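Local structure of photosystem II assembly protein Ycf48 (Thermosynechococcus elongatus, 5OJ5) at residues E180-L188 with V197-F205. The protein probably assists early photosystem II assembly and the replacement of photodamaged D1, and binds the C-terminal extension of D1 through a seven-bladed beta-propeller. Residues are numbered along the deposited sequence; the frame is centred on the assembly and turned at random. Where two conformers were deposited one is given.
Sequences EAIGVMRNL and VAVSSRGSF
The hydroxyl of Ser201 ties the loop before one propeller strand to the turn after the next: in the conformer described, one of two deposited, OG donates to Val184 O at 2.6 Å and accepts from a water that in turn takes the N-H of Val184. Chi1 of -55° holds OG beside the backbone N of Ser201, facing the loop, although the CB of this residue starts away from it. A second water accepts from Ser201 N and donates to Ile182 O, adding a solvent-mediated link beside the direct bond. The case illustrates how side-chain and water bonds can carry a hairpin's pairing past the end of its ladder. The carbonyl of Ser201 receives Arg186, whose chain, with CG anti to the backbone N (chi1 -173°) and extended as far as NE, runs past Ser200 O and along Val199 CG1. There NH1 meets Ser201 O at 3.0 Å, in the guanidinium plane and on a carbonyl lone pair, while NE is held by His228. The bond joins Arg186 to the type I turn Ser200-Gly203, whose last two residues belong to the Arg-rich patch. Backbone bonds complete the join, Arg186 N to Val199 O (2.9 Å) and Val199 N to Asn187 O (3.0 Å). On the Ala198 and Leu188 face of the hairpin, the Met185 sulfur packs against Ala198 CB at 3.6 Å. Antiparallel strands 187-190 and 196-199 begin a four-stranded propeller blade continued by 205-209 and 217-220; Met185 and Leu188 pack on Ile158 of strand 154-159 in the preceding blade, whereas Val199 lies against Leu227 and Met230 of strand 227-232.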
# COMPACT_ATOMS: atom_id res chain seq x y z
N GLU A 180 -13.47 7.62 17.19
CA GLU A 180 -14.80 7.32 16.62
C GLU A 180 -14.57 6.37 15.46
O GLU A 180 -14.13 6.78 14.37
CB GLU A 180 -15.47 8.62 16.16
CG GLU A 180 -15.73 9.58 17.26
CD GLU A 180 -14.91 10.83 17.13
OE1 GLU A 180 -15.50 11.92 17.28
OE2 GLU A 180 -13.66 10.69 16.91
N ALA A 181 -14.81 5.09 15.70
CA ALA A 181 -14.56 4.06 14.69
C ALA A 181 -15.55 4.17 13.53
O ALA A 181 -16.71 4.55 13.72
CB ALA A 181 -14.71 2.69 15.37
N ILE A 182 -15.10 3.74 12.35
CA ILE A 182 -15.84 3.87 11.08
C ILE A 182 -16.08 2.54 10.36
O ILE A 182 -16.34 2.54 9.12
CB ILE A 182 -15.16 4.86 10.13
CG1 ILE A 182 -13.73 4.41 9.77
CG2 ILE A 182 -15.19 6.24 10.73
CD1 ILE A 182 -13.12 5.22 8.60
N GLY A 183 -16.06 1.43 11.05
CA GLY A 183 -16.23 0.14 10.38
C GLY A 183 -14.96 -0.27 9.68
O GLY A 183 -13.96 0.47 9.63
N VAL A 184 -14.94 -1.51 9.22
CA VAL A 184 -13.70 -2.08 8.67
C VAL A 184 -13.42 -1.48 7.32
O VAL A 184 -14.16 -1.70 6.38
CB VAL A 184 -13.78 -3.61 8.64
CG1 VAL A 184 -12.47 -4.17 8.10
CG2 VAL A 184 -14.04 -4.21 10.04
N MET A 185 -12.33 -0.78 7.19
CA MET A 185 -12.01 -0.09 5.95
C MET A 185 -11.62 -1.09 4.87
O MET A 185 -10.85 -2.01 5.11
CB MET A 185 -10.80 0.82 6.24
CG MET A 185 -11.04 1.88 7.31
SD MET A 185 -9.63 2.86 7.77
CE MET A 185 -8.52 1.63 8.34
N ARG A 186 -12.12 -0.88 3.66
CA ARG A 186 -11.74 -1.67 2.51
C ARG A 186 -10.32 -1.36 2.03
O ARG A 186 -9.62 -2.23 1.50
CB ARG A 186 -12.75 -1.39 1.37
CG ARG A 186 -12.61 -2.27 0.17
CD ARG A 186 -13.66 -1.93 -0.83
NE ARG A 186 -13.81 -2.95 -1.84
CZ ARG A 186 -14.73 -3.92 -1.87
NH1 ARG A 186 -15.67 -4.10 -0.92
NH2 ARG A 186 -14.71 -4.77 -2.89
N ASN A 187 -9.88 -0.12 2.19
CA ASN A 187 -8.56 0.32 1.77
C ASN A 187 -8.28 1.62 2.51
O ASN A 187 -9.22 2.31 2.93
CB ASN A 187 -8.46 0.49 0.23
CG ASN A 187 -7.89 -0.72 -0.46
OD1 ASN A 187 -6.87 -1.25 -0.03
ND2 ASN A 187 -8.51 -1.15 -1.55
N LEU A 188 -7.00 1.93 2.64
CA LEU A 188 -6.52 3.08 3.39
C LEU A 188 -5.24 3.56 2.74
O LEU A 188 -4.34 2.76 2.50
CB LEU A 188 -6.23 2.64 4.84
CG LEU A 188 -5.61 3.67 5.77
CD1 LEU A 188 -6.51 4.86 6.01
CD2 LEU A 188 -5.22 3.02 7.09
N VAL A 197 -7.12 8.72 3.48
CA VAL A 197 -8.38 8.44 2.81
C VAL A 197 -8.68 6.97 2.96
O VAL A 197 -7.81 6.12 2.76
CB VAL A 197 -8.36 8.92 1.34
CG1 VAL A 197 -7.34 8.18 0.45
CG2 VAL A 197 -9.76 8.76 0.71
N ALA A 198 -9.92 6.66 3.35
CA ALA A 198 -10.35 5.30 3.63
C ALA A 198 -11.63 5.00 2.87
O ALA A 198 -12.60 5.77 2.93
CB ALA A 198 -10.62 5.13 5.11
N VAL A 199 -11.67 3.88 2.19
CA VAL A 199 -12.87 3.41 1.50
C VAL A 199 -13.71 2.59 2.46
O VAL A 199 -13.18 1.74 3.18
CB VAL A 199 -12.48 2.60 0.25
CG1 VAL A 199 -13.75 2.06 -0.43
CG2 VAL A 199 -11.69 3.50 -0.72
N SER A 200 -15.03 2.82 2.48
CA SER A 200 -15.92 2.08 3.38
C SER A 200 -15.95 0.59 2.99
O SER A 200 -15.57 0.21 1.88
CB SER A 200 -17.31 2.70 3.35
OG SER A 200 -17.99 2.44 2.12
N SER A 201 -16.45 -0.24 3.92
CA SER A 201 -16.28 -1.69 3.81
C SER A 201 -16.75 -2.22 2.46
O SER A 201 -16.06 -3.04 1.85
CB SER A 201 -17.08 -2.39 4.93
OG SER A 201 -16.74 -1.93 6.23
N ARG A 202 -17.94 -1.81 2.03
CA ARG A 202 -18.54 -2.29 0.80
C ARG A 202 -18.45 -1.26 -0.31
O ARG A 202 -19.14 -1.39 -1.34
CB ARG A 202 -19.99 -2.76 1.05
CG ARG A 202 -20.07 -3.79 2.18
CD ARG A 202 -19.38 -5.09 1.83
NE ARG A 202 -20.11 -5.76 0.76
CZ ARG A 202 -21.14 -6.59 0.92
NH1 ARG A 202 -21.61 -6.91 2.13
NH2 ARG A 202 -21.71 -7.10 -0.15
N GLY A 203 -17.60 -0.25 -0.14
CA GLY A 203 -17.39 0.73 -1.18
C GLY A 203 -18.53 1.68 -1.41
O GLY A 203 -18.55 2.35 -2.46
N SER A 204 -19.46 1.82 -0.47
CA SER A 204 -20.56 2.76 -0.66
C SER A 204 -20.10 4.20 -0.66
O SER A 204 -20.70 5.04 -1.33
CB SER A 204 -21.62 2.57 0.42
OG SER A 204 -22.35 1.37 0.22
N PHE A 205 -19.07 4.51 0.16
CA PHE A 205 -18.60 5.88 0.31
C PHE A 205 -17.15 5.85 0.77
O PHE A 205 -16.54 4.79 0.87
CB PHE A 205 -19.60 6.71 1.12
CG PHE A 205 -19.83 6.21 2.51
CD1 PHE A 205 -18.91 6.49 3.52
CD2 PHE A 205 -20.95 5.44 2.84
CE1 PHE A 205 -19.12 6.05 4.83
CE2 PHE A 205 -21.16 5.00 4.14
CZ PHE A 205 -20.22 5.28 5.11
O HOH W 1 -17.19 0.89 6.48
O HOH W 2 -17.47 -2.92 8.80